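Putative N-acetylmuramoyl-L-alanine amidase,autolysin cwp6 (Peptoclostridium difficile, PDB 5J72) probably cleaves the amide bond between N-acetylmuramic acid and L-alanine in peptidoglycan with a zinc-dependent amidase domain, and carries three CWB2 domains that anchor it to the cell wall. Local coordinates at residues D154-V159 with D181-L186; E199-N204 with K226-V231; T139-A144 with P193-A198; A173-S178 with S278-D283; V160-E165 with I209-D214. All coordinates share one frame; numbering follows the deposited sequence.

Interaction 1 (D154-V159 with D181-L186); sequences DGSSKV and DAPILL
V159 meets L185 and P183 through its two methyl branches, and this is the apolar half of the contact. CG1 of V159 stands anti to the backbone N (chi1 178°), which carries it over L185, where it lies 3.9 Å from CG of L185; the two side chains cross at a slant. The other branch, CG2 of V159, faces the proline ring more loosely, 4.5 Å from CG of P183. Helix 194-203 packs on the same group, with L203 touching both V159 and P183.

The second kind of contact is a methyl or methylene group set against oxygen. CB of A182 points at the opposite backbone and comes within 3.3 Å of K158 O, while CD of P183 is 3.7 Å from the same oxygen. K158 O has a polar partner within its own segment: S156 OG donates to it over 2.7 Å, lying in the carbonyl plane with a C=O...O angle of 146°. The same OG of S156 also rests 3.6 Å from CD of P183.

The third element is the turn at D181, whose positive phi (59°) makes it the C-prime residue of a Schellman motif closing helix 174-180: A182 N bonds to A177 O and D181 N to S178 O. The D181 side chain lies about 4 Å from a bound calcium ion. With the chain leaving strand 158-163, passing through that helix and returning parallel in strand 184-187, these contacts join the two strands of a beta-alpha-beta unit, near the start of each, in the first CWB2 domain.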
# COMPACT_ATOMS: atom_id res chain seq x y z
N ASP A 154 21.22 8.34 13.29
CA ASP A 154 22.32 9.27 13.50
C ASP A 154 21.84 10.72 13.60
O ASP A 154 22.67 11.64 13.59
CB ASP A 154 23.34 9.17 12.33
CG ASP A 154 22.70 9.38 10.97
OD1 ASP A 154 23.39 9.88 10.08
OD2 ASP A 154 21.52 9.07 10.81
N GLY A 155 20.54 10.93 13.63
CA GLY A 155 20.03 12.29 13.83
C GLY A 155 19.44 12.89 12.57
O GLY A 155 19.46 12.29 11.50
N SER A 156 18.91 14.12 12.68
CA SER A 156 18.33 14.78 11.49
C SER A 156 18.40 16.29 11.70
O SER A 156 17.99 16.73 12.79
CB SER A 156 16.86 14.39 11.33
OG SER A 156 16.45 14.87 10.06
N SER A 157 18.85 17.07 10.70
CA SER A 157 18.90 18.52 10.99
C SER A 157 17.51 19.14 10.93
O SER A 157 17.29 20.20 11.50
CB SER A 157 19.87 19.22 10.03
OG SER A 157 19.35 19.08 8.73
N LYS A 158 16.56 18.50 10.25
CA LYS A 158 15.18 18.99 10.19
C LYS A 158 14.22 17.91 10.69
O LYS A 158 14.50 16.70 10.54
CB LYS A 158 14.76 19.32 8.76
CG LYS A 158 15.52 20.52 8.16
CD LYS A 158 15.10 20.73 6.66
CE LYS A 158 15.24 22.16 6.20
NZ LYS A 158 16.64 22.52 6.10
N VAL A 159 13.12 18.33 11.28
CA VAL A 159 12.04 17.45 11.70
C VAL A 159 10.75 18.13 11.27
O VAL A 159 10.59 19.33 11.51
CB VAL A 159 11.97 17.18 13.24
CG1 VAL A 159 10.76 16.28 13.59
CG2 VAL A 159 13.29 16.52 13.73
N ASP A 181 14.67 14.98 3.67
CA ASP A 181 15.22 13.71 4.22
C ASP A 181 15.06 13.83 5.75
O ASP A 181 16.01 13.78 6.51
CB ASP A 181 16.68 13.47 3.77
CG ASP A 181 17.21 12.08 4.18
OD1 ASP A 181 16.37 11.19 4.55
OD2 ASP A 181 18.45 11.89 4.15
N ALA A 182 13.81 14.01 6.17
CA ALA A 182 13.47 14.22 7.57
C ALA A 182 12.31 13.35 8.00
O ALA A 182 11.47 13.02 7.18
CB ALA A 182 13.02 15.67 7.74
N PRO A 183 12.26 12.99 9.27
CA PRO A 183 11.13 12.22 9.74
C PRO A 183 9.96 13.19 10.11
O PRO A 183 10.17 14.42 10.29
CB PRO A 183 11.65 11.57 11.03
CG PRO A 183 12.61 12.63 11.59
CD PRO A 183 13.30 13.20 10.31
N ILE A 184 8.77 12.63 10.24
CA ILE A 184 7.63 13.40 10.68
C ILE A 184 7.36 12.91 12.13
O ILE A 184 7.21 11.70 12.37
CB ILE A 184 6.41 13.11 9.81
CG1 ILE A 184 6.61 13.77 8.43
CG2 ILE A 184 5.12 13.56 10.59
CD1 ILE A 184 5.56 13.35 7.32
N LEU A 185 7.34 13.83 13.09
CA LEU A 185 6.96 13.45 14.45
C LEU A 185 5.60 14.16 14.74
O LEU A 185 5.22 15.07 14.02
CB LEU A 185 7.98 13.91 15.55
CG LEU A 185 9.34 13.20 15.42
CD1 LEU A 185 10.32 13.77 16.48
CD2 LEU A 185 9.21 11.64 15.51
N LEU A 186 4.95 13.78 15.82
CA LEU A 186 3.62 14.31 16.06
C LEU A 186 3.46 15.18 17.31
O LEU A 186 4.06 14.90 18.35
CB LEU A 186 2.67 13.08 16.22
CG LEU A 186 2.71 12.12 15.03
CD1 LEU A 186 1.85 10.91 15.31
CD2 LEU A 186 2.30 12.83 13.75

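Interaction 2 (E199-N204 with K226-V231); sequences ELKRLN and KSAVNV
Two helix C-termini of the first CWB2 domain, those of 194-203 and 219-228, meet here, and the contact pairs K201 and L200 with A228 and V229. The one direct polar link is K201 NZ to A228 O at 2.9 Å. The ammonium approaches in the carbonyl plane on a lone pair, with a C=O...N angle of 134°. The lysine chain runs extended until chi4 (-71°), where the bend swings NZ onto the oxygen; on the way its CG passes 3.5 Å from A228 O. A cation placed at a helix C-terminus would be favoured by the helix dipole, probably adding to the bond.

V229, the first residue to leave helical angles, wedges against the L200-K201 backbone. It has two conformers; in one of them V229 CG2 sits 3.5 Å from K201 CA and 3.6 Å from L200 O, and the lysine and valine side chains run alongside each other, pointing opposite ways. Both helices flank the parallel sheet of the domain's alpha/beta fold, and L200 reaches back from the contact to touch V159 and L185 on two of its strands.

On another side of helix 194-203, R202 grips E199 side-on: NE donates to OE1 at 2.9 Å and NH1 of R202 to OE2 of E199 at 2.8 Å, both carboxylate oxygens being met on their syn side. E199 OE2 also accepts from S148 OG, and R202 NH2 donates to K153 O, tying this helix to helix 140-151 and the loop after it.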
# COMPACT_ATOMS: atom_id res chain seq x y z
N GLU A 199 12.43 12.45 21.46
CA GLU A 199 13.03 12.12 20.17
C GLU A 199 13.56 13.40 19.49
O GLU A 199 14.56 13.34 18.80
CB GLU A 199 11.96 11.39 19.27
CG GLU A 199 12.48 11.02 17.86
CD GLU A 199 13.66 10.03 17.88
OE1 GLU A 199 14.02 9.51 18.99
OE2 GLU A 199 14.22 9.75 16.78
N LEU A 200 12.87 14.57 19.64
CA LEU A 200 13.39 15.81 19.12
C LEU A 200 14.80 16.03 19.77
O LEU A 200 15.76 16.38 19.10
CB LEU A 200 12.52 17.04 19.52
CG LEU A 200 11.22 17.19 18.72
CD1 LEU A 200 10.40 18.26 19.33
CD2 LEU A 200 11.58 17.54 17.27
N LYS A 201 14.92 15.81 21.08
CA LYS A 201 16.25 15.99 21.69
C LYS A 201 17.30 15.02 21.12
O LYS A 201 18.46 15.41 20.83
CB LYS A 201 16.18 15.73 23.23
CG LYS A 201 15.45 16.89 23.94
CD LYS A 201 15.42 16.59 25.51
CE LYS A 201 14.87 17.77 26.33
NZ LYS A 201 15.81 18.97 26.39
N ARG A 202 16.91 13.78 20.95
CA ARG A 202 17.84 12.76 20.43
C ARG A 202 18.29 13.10 19.00
O ARG A 202 19.47 12.93 18.69
CB ARG A 202 17.14 11.36 20.41
CG ARG A 202 18.16 10.21 20.29
CD ARG A 202 17.45 8.87 19.94
NE ARG A 202 16.80 8.92 18.63
CZ ARG A 202 17.46 8.82 17.49
NH1 ARG A 202 16.81 8.94 16.33
NH2 ARG A 202 18.79 8.62 17.49
N LEU A 203 17.37 13.55 18.14
CA LEU A 203 17.71 13.87 16.72
C LEU A 203 18.60 15.10 16.61
O LEU A 203 19.23 15.27 15.57
CB LEU A 203 16.43 14.18 15.88
CG LEU A 203 15.54 12.92 15.71
CD1 LEU A 203 14.15 13.30 15.22
CD2 LEU A 203 16.16 12.00 14.68
N ASN A 204 18.58 15.97 17.63
CA ASN A 204 19.34 17.24 17.69
C ASN A 204 19.17 18.08 16.39
O ASN A 204 20.13 18.42 15.70
CB ASN A 204 20.80 16.97 17.89
CG ASN A 204 21.48 18.33 18.36
OD1 ASN A 204 20.86 19.07 19.17
ND2 ASN A 204 22.56 18.68 17.86
N LYS A 226 10.39 24.40 21.35
CA LYS A 226 11.68 25.11 21.58
C LYS A 226 12.24 24.82 22.98
O LYS A 226 13.45 24.95 23.19
CB LYS A 226 11.50 26.61 21.38
CG LYS A 226 11.23 26.91 19.92
CD LYS A 226 10.90 28.39 19.77
CE LYS A 226 11.30 28.83 18.40
NZ LYS A 226 10.56 30.04 17.97
N SER A 227 11.39 24.44 23.94
CA SER A 227 11.93 24.10 25.25
C SER A 227 12.62 22.83 25.16
O SER A 227 13.56 22.59 25.92
CB SER A 227 10.82 23.95 26.29
OG SER A 227 10.43 25.26 26.64
N ALA A 228 12.19 21.97 24.26
CA ALA A 228 12.89 20.70 24.12
C ALA A 228 14.21 20.91 23.43
O ALA A 228 15.23 20.43 23.93
CB ALA A 228 12.03 19.69 23.32
N VAL A 229 14.21 21.61 22.28
CA VAL A 229 15.42 21.86 21.49
C VAL A 229 15.20 23.24 20.92
O VAL A 229 14.14 23.46 20.31
CB VAL A 229 15.64 20.81 20.37
CG1 VAL A 229 16.97 21.07 19.63
CG2 VAL A 229 15.64 19.40 20.97
N ASN A 230 16.17 24.18 21.13
CA ASN A 230 15.95 25.56 20.70
C ASN A 230 16.16 25.74 19.22
O ASN A 230 17.06 26.47 18.78
CB ASN A 230 16.88 26.50 21.46
CG ASN A 230 16.45 27.93 21.30
OD1 ASN A 230 15.22 28.18 21.16
ND2 ASN A 230 17.32 28.93 21.33
N VAL A 231 15.28 25.09 18.43
CA VAL A 231 15.38 25.17 16.98
C VAL A 231 14.71 26.41 16.36
O VAL A 231 13.93 27.08 17.01
CB VAL A 231 14.59 23.96 16.39
CG1 VAL A 231 15.28 22.63 16.75
CG2 VAL A 231 13.12 23.99 16.92

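Interaction 3 (T139-A144 with P193-A198); sequences TRFETA and PESTKA
The F141 ring receives P193 over one face: CG of the proline lies 3.4 Å from CD1 of F141, and the two side chains cross at about a right angle. At the ring's edge, near its plane, is T196 OG1, while S195 OG comes obliquely to the ring and lies 3.3 Å from CB of F141.

Two waters complete this shell. One donates to F141 O and to T196 OG1, an oxygen that also bonds to L186 O on strand 184-187. The other donates to E142 OE2 and hydrogen-bonds with S195 OG, bridging a carboxylate and a hydroxyl that do not bond directly.

Further out, the E142 carboxylate is fixed by T139. A bend at chi2 (81°) folds the glutamate back toward the start of its helix, where OE1 accepts from T139 N at 2.7 Å and from T139 OG1 at 2.5 Å, the two donors arriving from opposite faces of the carboxylate plane. T139 OG1 in turn accepts from F141 N over 3.2 Å, so T139 both caps the helix and holds the E142 carboxylate. The axes of 140-144 and 194-198 run 19° from parallel, 8.9 Å apart at closest approach; the first of these helices opens with a capping box formed by T139 and E142.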
# COMPACT_ATOMS: atom_id res chain seq x y z
N THR A 139 1.16 4.35 21.30
CA THR A 139 0.27 5.20 20.53
C THR A 139 0.98 5.66 19.25
O THR A 139 2.16 5.36 19.04
CB THR A 139 -0.15 6.44 21.35
OG1 THR A 139 0.90 7.40 21.33
CG2 THR A 139 -0.43 6.09 22.84
N ARG A 140 0.24 6.39 18.44
CA ARG A 140 0.74 6.93 17.21
C ARG A 140 2.04 7.77 17.49
O ARG A 140 2.93 7.78 16.64
CB ARG A 140 -0.32 7.81 16.57
CG ARG A 140 -0.79 8.96 17.47
CD ARG A 140 -2.10 9.64 16.91
NE ARG A 140 -3.16 8.62 16.81
CZ ARG A 140 -4.25 8.70 16.06
NH1 ARG A 140 -4.50 9.79 15.34
NH2 ARG A 140 -5.07 7.66 15.98
N PHE A 141 2.11 8.48 18.62
CA PHE A 141 3.29 9.31 18.94
C PHE A 141 4.52 8.42 19.10
O PHE A 141 5.55 8.76 18.55
CB PHE A 141 3.08 10.10 20.26
CG PHE A 141 1.97 11.08 20.11
CD1 PHE A 141 2.20 12.35 19.60
CD2 PHE A 141 0.66 10.72 20.43
CE1 PHE A 141 1.15 13.25 19.40
CE2 PHE A 141 -0.40 11.62 20.23
CZ PHE A 141 -0.14 12.88 19.71
N GLU A 142 4.42 7.28 19.87
CA GLU A 142 5.58 6.42 20.03
C GLU A 142 5.88 5.69 18.77
O GLU A 142 7.05 5.37 18.53
CB GLU A 142 5.40 5.38 21.16
CG GLU A 142 5.31 6.00 22.55
CD GLU A 142 3.92 6.53 22.86
OE1 GLU A 142 2.94 6.14 22.19
OE2 GLU A 142 3.81 7.35 23.78
N THR A 143 4.85 5.37 17.95
CA THR A 143 5.15 4.69 16.70
C THR A 143 5.98 5.66 15.78
O THR A 143 6.92 5.18 15.15
CB THR A 143 3.84 4.25 16.00
OG1 THR A 143 3.40 3.11 16.70
CG2 THR A 143 4.05 3.82 14.52
N ALA A 144 5.62 6.96 15.74
CA ALA A 144 6.39 7.90 14.90
C ALA A 144 7.87 7.93 15.41
O ALA A 144 8.81 8.03 14.61
CB ALA A 144 5.78 9.28 14.96
N PRO A 193 3.89 15.57 23.48
CA PRO A 193 4.06 14.60 24.57
C PRO A 193 5.55 14.30 24.79
O PRO A 193 6.41 14.64 23.98
CB PRO A 193 3.31 13.38 24.09
CG PRO A 193 3.24 13.50 22.64
CD PRO A 193 3.11 14.99 22.38
N GLU A 194 5.85 13.62 25.88
CA GLU A 194 7.20 13.30 26.25
C GLU A 194 7.92 12.47 25.17
O GLU A 194 9.11 12.67 24.95
CB GLU A 194 7.13 12.51 27.57
CG GLU A 194 8.47 11.94 28.02
CD GLU A 194 9.58 13.02 28.25
OE1 GLU A 194 9.25 14.16 28.65
OE2 GLU A 194 10.77 12.68 28.04
N SER A 195 7.21 11.53 24.53
CA SER A 195 7.77 10.70 23.49
C SER A 195 8.33 11.66 22.38
O SER A 195 9.51 11.52 22.03
CB SER A 195 6.69 9.73 22.97
OG SER A 195 5.60 10.45 22.42
N THR A 196 7.56 12.62 21.88
CA THR A 196 8.06 13.54 20.83
C THR A 196 9.22 14.45 21.38
O THR A 196 10.21 14.66 20.71
CB THR A 196 6.90 14.45 20.34
OG1 THR A 196 5.91 13.58 19.77
CG2 THR A 196 7.36 15.48 19.28
N LYS A 197 9.05 14.97 22.62
CA LYS A 197 10.09 15.83 23.21
C LYS A 197 11.43 15.06 23.27
O LYS A 197 12.44 15.62 22.90
CB LYS A 197 9.60 16.21 24.64
CG LYS A 197 10.72 16.68 25.57
CD LYS A 197 10.12 17.08 26.97
CE LYS A 197 11.22 17.50 27.94
NZ LYS A 197 11.52 18.95 27.75
N ALA A 198 11.43 13.79 23.70
CA ALA A 198 12.69 13.06 23.83
C ALA A 198 13.28 12.74 22.48
O ALA A 198 14.52 12.73 22.35
CB ALA A 198 12.47 11.75 24.63
O HOH W 1 5.88 11.63 17.79
O HOH W 2 3.15 9.79 23.74

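Interaction 4 (A173-S178 with S278-D283); sequences ATPLAS and SKAGED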
# COMPACT_ATOMS: atom_id res chain seq x y z
N ALA A 173 2.39 16.15 3.47
CA ALA A 173 3.71 16.43 4.10
C ALA A 173 4.77 15.43 3.69
O ALA A 173 5.92 15.82 3.71
CB ALA A 173 3.58 16.38 5.60
N THR A 174 4.44 14.16 3.27
CA THR A 174 5.52 13.21 2.97
C THR A 174 6.46 13.64 1.91
O THR A 174 7.66 13.48 2.10
CB THR A 174 4.95 11.75 2.70
OG1 THR A 174 4.47 11.29 3.95
CG2 THR A 174 5.99 10.82 2.17
N PRO A 175 6.01 14.18 0.75
CA PRO A 175 6.98 14.59 -0.28
C PRO A 175 7.96 15.70 0.19
O PRO A 175 9.09 15.79 -0.27
CB PRO A 175 6.08 15.03 -1.46
CG PRO A 175 4.84 14.23 -1.26
CD PRO A 175 4.63 14.25 0.24
N LEU A 176 7.47 16.57 1.09
CA LEU A 176 8.36 17.62 1.62
C LEU A 176 9.33 17.01 2.64
O LEU A 176 10.51 17.32 2.62
CB LEU A 176 7.51 18.67 2.31
CG LEU A 176 8.38 19.86 2.90
CD1 LEU A 176 9.22 20.51 1.77
CD2 LEU A 176 7.42 20.92 3.46
N ALA A 177 8.82 16.18 3.59
CA ALA A 177 9.73 15.51 4.51
C ALA A 177 10.78 14.73 3.74
O ALA A 177 11.95 14.72 4.15
CB ALA A 177 8.96 14.55 5.44
N SER A 178 10.40 14.11 2.61
CA SER A 178 11.36 13.35 1.81
C SER A 178 12.35 14.28 1.13
O SER A 178 13.54 13.93 1.00
CB SER A 178 10.65 12.53 0.73
OG SER A 178 9.55 11.81 1.31
N SER A 278 3.73 7.45 -0.58
CA SER A 278 5.08 6.91 -0.63
C SER A 278 5.68 7.14 -1.99
O SER A 278 6.89 7.33 -2.08
CB SER A 278 5.13 5.40 -0.26
OG SER A 278 4.42 4.61 -1.21
N LYS A 279 4.86 7.16 -3.01
CA LYS A 279 5.42 7.29 -4.35
C LYS A 279 5.78 8.79 -4.61
O LYS A 279 6.87 9.10 -5.13
CB LYS A 279 4.36 6.79 -5.34
CG LYS A 279 4.75 7.11 -6.80
CD LYS A 279 6.09 6.43 -7.19
CE LYS A 279 6.34 6.60 -8.69
NZ LYS A 279 7.78 6.51 -9.04
N ALA A 280 4.87 9.68 -4.27
CA ALA A 280 5.13 11.12 -4.38
C ALA A 280 6.43 11.43 -3.53
O ALA A 280 7.25 12.26 -3.90
CB ALA A 280 3.94 11.91 -3.77
N GLY A 281 6.57 10.73 -2.35
CA GLY A 281 7.76 10.96 -1.51
C GLY A 281 9.02 10.47 -2.17
O GLY A 281 10.05 11.16 -2.13
N GLU A 282 8.99 9.30 -2.77
CA GLU A 282 10.19 8.77 -3.45
C GLU A 282 10.59 9.69 -4.62
O GLU A 282 11.77 9.94 -4.82
CB GLU A 282 9.88 7.35 -4.03
CG GLU A 282 11.02 6.81 -4.84
CD GLU A 282 10.69 5.45 -5.49
OE1 GLU A 282 9.94 4.67 -4.88
OE2 GLU A 282 11.22 5.17 -6.59
N ASP A 283 9.60 10.21 -5.35
CA ASP A 283 9.87 11.12 -6.48
C ASP A 283 10.19 12.54 -5.99
O ASP A 283 10.70 13.31 -6.76
CB ASP A 283 8.63 11.26 -7.35
CG ASP A 283 8.29 10.00 -8.17
OD1 ASP A 283 9.04 8.99 -8.07
OD2 ASP A 283 7.28 10.04 -8.92
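S178 lays its side chain against the backbone of G281; it has two conformers, and the distances given for it hold for one of them. Its CB lies 3.2 Å from G281 O, and one bond further out S178 OG lies 3.4 Å from G281 CA. OG stands anti to the carbonyl carbon (chi1 -48°), which brings it back to its own helix: S178 OG donates to T174 O over 2.6 Å from above the carbonyl plane, 41° out of it. T174 O thereby takes two donors, S178 OG and the helical S178 N.

With no side chain at G281, its CA lies 3.9 Å from P175 CA, and the backbones meet directly. This is helix-on-helix packing between neighbouring CWB2 domains: helix 174-180 belongs to the first and helix 270-283 to the second, and the axes of segments 174-178 and 278-283 are 7.6 Å apart at closest and cross at -30°.

Beside the glycine, P175 puts CG 3.5 Å from CB of A280, a small apolar touch that continues toward I252 of helix 241-253. T174 adds its CG2 over G281 CA. The far side of helix 270-283 is polar: K279 NZ bridges to D283 OD1, met on the syn side at 2.9 Å, while D283 OD2 pairs with K260 NZ.

Interaction 5 (V160-E165 with I209-D214); sequences VIVNGE and IIIGDD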
# COMPACT_ATOMS: atom_id res chain seq x y z
N VAL A 160 9.83 17.36 10.65
CA VAL A 160 8.53 17.89 10.27
C VAL A 160 7.58 17.52 11.37
O VAL A 160 7.59 16.40 11.89
CB VAL A 160 8.09 17.33 8.92
CG1 VAL A 160 6.60 17.74 8.59
CG2 VAL A 160 9.05 17.84 7.86
N ILE A 161 6.70 18.45 11.74
CA ILE A 161 5.75 18.13 12.80
C ILE A 161 4.32 18.36 12.26
O ILE A 161 4.09 19.35 11.59
CB ILE A 161 6.01 19.15 13.95
CG1 ILE A 161 7.31 18.78 14.75
CG2 ILE A 161 4.78 19.13 14.88
CD1 ILE A 161 7.07 17.68 15.77
N VAL A 162 3.44 17.46 12.57
CA VAL A 162 2.03 17.52 12.14
C VAL A 162 1.26 17.24 13.41
O VAL A 162 1.77 16.56 14.28
CB VAL A 162 1.82 16.38 11.11
CG1 VAL A 162 0.36 16.02 10.99
CG2 VAL A 162 2.44 16.82 9.75
N ASN A 163 0.06 17.77 13.52
CA ASN A 163 -0.80 17.47 14.65
C ASN A 163 -1.22 16.04 14.55
O ASN A 163 -1.82 15.68 13.52
CB ASN A 163 -2.04 18.37 14.57
CG ASN A 163 -3.03 18.11 15.70
OD1 ASN A 163 -3.28 16.97 16.09
ND2 ASN A 163 -3.60 19.18 16.32
N GLY A 164 -0.97 15.22 15.58
CA GLY A 164 -1.24 13.79 15.50
C GLY A 164 -2.69 13.35 15.48
O GLY A 164 -2.96 12.24 15.05
N GLU A 165 -3.63 14.20 15.95
CA GLU A 165 -5.06 13.81 15.94
C GLU A 165 -5.73 14.49 14.76
O GLU A 165 -6.89 14.23 14.52
CB GLU A 165 -5.75 14.15 17.29
CG GLU A 165 -4.95 13.72 18.53
CD GLU A 165 -4.87 12.20 18.74
OE1 GLU A 165 -5.52 11.46 17.97
OE2 GLU A 165 -4.17 11.75 19.69
N ILE A 209 9.79 22.06 11.07
CA ILE A 209 8.89 22.62 10.06
C ILE A 209 7.52 22.09 10.46
O ILE A 209 7.22 20.88 10.49
CB ILE A 209 9.29 22.23 8.60
CG1 ILE A 209 10.67 22.75 8.26
CG2 ILE A 209 8.25 22.76 7.58
CD1 ILE A 209 11.84 21.72 8.62
N ILE A 210 6.66 23.03 10.85
CA ILE A 210 5.31 22.68 11.24
C ILE A 210 4.38 22.79 10.00
O ILE A 210 4.47 23.76 9.25
CB ILE A 210 4.78 23.64 12.32
CG1 ILE A 210 5.53 23.37 13.66
CG2 ILE A 210 3.30 23.40 12.46
CD1 ILE A 210 5.36 24.52 14.62
N ILE A 211 3.56 21.78 9.80
CA ILE A 211 2.60 21.77 8.68
C ILE A 211 1.25 22.05 9.33
O ILE A 211 0.83 21.30 10.21
CB ILE A 211 2.60 20.42 7.95
CG1 ILE A 211 3.99 20.13 7.36
CG2 ILE A 211 1.46 20.42 6.82
CD1 ILE A 211 4.54 21.24 6.49
N GLY A 212 0.59 23.12 8.91
CA GLY A 212 -0.69 23.46 9.52
C GLY A 212 -0.62 24.89 10.06
O GLY A 212 0.45 25.39 10.44
N ASP A 213 -1.76 25.59 10.10
CA ASP A 213 -1.72 26.97 10.63
C ASP A 213 -1.83 26.91 12.18
O ASP A 213 -1.94 25.80 12.72
CB ASP A 213 -2.81 27.86 9.97
CG ASP A 213 -4.26 27.46 10.22
OD1 ASP A 213 -4.50 26.55 11.07
OD2 ASP A 213 -5.16 28.06 9.57
N ASP A 214 -1.82 28.06 12.90
CA ASP A 214 -1.82 27.98 14.37
C ASP A 214 -3.04 27.35 14.95
O ASP A 214 -3.05 26.97 16.12
CB ASP A 214 -1.56 29.35 15.02
CG ASP A 214 -2.57 30.41 14.66
OD1 ASP A 214 -2.26 31.61 14.86
OD2 ASP A 214 -3.67 30.05 14.15
O HOH W 3 -0.81 19.79 11.63
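V160 and I161 pair with I209 and I210 as neighbouring parallel strands in the middle of the four-stranded, 2-1-3-4 sheet of the first CWB2 domain. The tight part is the ladder itself. I161 N donates to I209 O at 2.8 Å, and I211 N to I161 O at 3.1 Å, the latter nearly along the carbonyl axis. I161 thus uses both its backbone groups on one neighbour, as a parallel pairing requires. CA-H...O contacts fill between them, V160 CA lying 3.3 Å from I209 O.

Side chains pack on both faces. V160 and I209 share one, where V160 CG1, anti to its own backbone N (chi1 172°), reaches along the strand to CG1 of I211 at 3.7 Å; Y180 and A177 of helix 174-180 touch V160 there. I161 and I210 occupy the other face, CB of I161 lying against CG1 of I210. V162 CG2 reaches I211 CB.

The CA spacing widens from 4.7 Å between V160 CA and I209 CA to 5.5 Å between V162 CA and I211 CA, and direct bonding gives way to water and turns. G212 O takes R235 NH1, and N163 ND2 bonds to S216 O. N163 OD1 closes an Asx turn on E165 N, while a single water spans the opening, accepting from N163 N at 2.9 Å and donating to I211 O at 2.6 Å.

Interactions 1 and 5 both use strand 158-163: V159 O bonds to I209 N, and L185 N to V160 O, so its two neighbours in the sheet are reached from one strand. Interaction 5 is wholly buried and rests on backbone bonds with aliphatic packing. Interaction 1 is partly buried, mixing aliphatic packing with methyl-to-carbonyl contacts. Interactions 2 and 3 share helix 194-203 nearer the surface, and bring in a lysine, a salt bridge and waters; T196 ties interaction 3 to L186 of interaction 1. Interaction 4 is buried like interaction 5 but joins two domains through small residues, and its segment 173-178 packs A177 on V160 and A173 on I211.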